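Side-chain contact in hypothetical protein PH0822 (Pyrococcus horikoshii, PDB 2YX6), which is of uncharacterised function but binds ADP and belongs to the dinitrogenase iron-molybdenum cofactor biosynthesis family: residues I77-F80 and N81-G84. Sequence-based numbering, arbitrary orientation.
Sequences IEYF and NSLG
The backbone oxygen of Y79 is held chiefly by the hydroxyl of S82, OG to Y79 O at 2.7 Å, with weak bonds from the amides of S82 and L83. A chi1 of 78° sets S82 OG between its own backbone N and carbonyl carbon and brings it to Y79 O, tilted 22° from the carbonyl plane. S82 N is shared, its main bond going to E78 O at 2.9 Å. Beside this cluster, L83 CD1 meets the Y79 ring at its edge, in plane, 4.0 Å from Y79 CE2. The helix ends here in a Schellman motif: G84, with positive phi, is the C-prime residue, its N bonded to N81 O at 2.9 Å, and the amide of I85 reaches F80 O. The turn leads from helix 74-82 into strand 86-88 of a beta-alpha-beta unit. The buried F80 ring packs against F21, I59 and V87. N81, which contacts ADP in a ligand-bound structure of this protein, bonds I77 O through its backbone N at 2.9 Å; its side chain runs alongside I77 and packs on V88 of the second subunit. Shortening N81 to an alanine removes the amide and would probably leave a gap beside I77 and V88 of that subunit.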
loop_
_atom_site.group_PDB
_atom_site.type_symbol
_atom_site.label_atom_id
_atom_site.label_comp_id
_atom_site.label_asym_id
_atom_site.label_seq_id
_atom_site.Cartn_x
_atom_site.Cartn_y
_atom_site.Cartn_z
ATOM N N ILE A 77 -2.294 8.757 -6.977
ATOM C CA ILE A 77 -2.543 7.441 -6.374
ATOM C C ILE A 77 -2.622 6.440 -7.494
ATOM O O ILE A 77 -1.965 5.429 -7.456
ATOM C CB ILE A 77 -3.938 7.362 -5.565
ATOM C CG1 ILE A 77 -3.853 8.091 -4.213
ATOM C CG2 ILE A 77 -4.306 5.908 -5.259
ATOM C CD1 ILE A 77 -5.209 8.436 -3.556
ATOM N N GLU A 78 -3.447 6.715 -8.500
ATOM C CA GLU A 78 -3.582 5.733 -9.596
ATOM C C GLU A 78 -2.239 5.484 -10.338
ATOM O O GLU A 78 -1.865 4.336 -10.661
ATOM C CB GLU A 78 -4.650 6.209 -10.580
ATOM C CG GLU A 78 -6.037 6.063 -10.022
ATOM C CD GLU A 78 -7.054 6.811 -10.862
ATOM O OE1 GLU A 78 -6.657 7.647 -11.683
ATOM O OE2 GLU A 78 -8.250 6.551 -10.709
ATOM N N TYR A 79 -1.503 6.561 -10.544
ATOM C CA TYR A 79 -0.208 6.490 -11.189
ATOM C C TYR A 79 0.763 5.621 -10.323
ATOM O O TYR A 79 1.463 4.777 -10.848
ATOM C CB TYR A 79 0.323 7.905 -11.464
ATOM C CG TYR A 79 1.370 7.956 -12.541
ATOM C CD1 TYR A 79 1.144 8.655 -13.715
ATOM C CD2 TYR A 79 2.585 7.285 -12.398
ATOM C CE1 TYR A 79 2.112 8.699 -14.744
ATOM C CE2 TYR A 79 3.573 7.332 -13.389
ATOM C CZ TYR A 79 3.322 8.033 -14.569
ATOM O OH TYR A 79 4.290 8.085 -15.566
ATOM N N PHE A 80 0.694 5.775 -8.997
ATOM C CA PHE A 80 1.494 5.001 -8.054
ATOM C C PHE A 80 1.135 3.529 -8.173
ATOM O O PHE A 80 2.006 2.642 -8.291
ATOM C CB PHE A 80 1.297 5.487 -6.611
ATOM C CG PHE A 80 2.272 6.568 -6.154
ATOM C CD1 PHE A 80 1.811 7.824 -5.769
ATOM C CD2 PHE A 80 3.626 6.337 -6.114
ATOM C CE1 PHE A 80 2.682 8.804 -5.357
ATOM C CE2 PHE A 80 4.527 7.302 -5.691
ATOM C CZ PHE A 80 4.080 8.538 -5.324
ATOM N N ASN A 81 -0.165 3.275 -8.179
ATOM C CA ASN A 81 -0.696 1.969 -8.264
ATOM C C ASN A 81 -0.289 1.263 -9.561
ATOM O O ASN A 81 0.028 0.068 -9.554
ATOM C CB ASN A 81 -2.219 2.084 -8.124
ATOM C CG ASN A 81 -2.668 2.277 -6.658
ATOM O OD1 ASN A 81 -1.852 2.344 -5.715
ATOM N ND2 ASN A 81 -3.972 2.406 -6.485
ATOM N N SER A 82 -0.209 2.013 -10.653
ATOM C CA SER A 82 0.157 1.438 -11.930
ATOM C C SER A 82 1.627 1.001 -11.872
ATOM O O SER A 82 2.032 0.103 -12.619
ATOM C CB SER A 82 -0.097 2.429 -13.063
ATOM O OG SER A 82 0.953 3.401 -13.091
ATOM N N LEU A 83 2.408 1.618 -10.995
ATOM C CA LEU A 83 3.834 1.304 -10.791
ATOM C C LEU A 83 4.032 0.297 -9.646
ATOM O O LEU A 83 5.166 0.047 -9.157
ATOM C CB LEU A 83 4.546 2.597 -10.471
ATOM C CG LEU A 83 4.612 3.650 -11.603
ATOM C CD1 LEU A 83 5.513 4.750 -11.076
ATOM C CD2 LEU A 83 5.148 3.096 -12.960
ATOM N N GLY A 84 2.923 -0.264 -9.187
ATOM C CA GLY A 84 2.989 -1.373 -8.194
ATOM C C GLY A 84 3.333 -0.772 -6.857
ATOM O O GLY A 84 3.908 -1.454 -6.002
#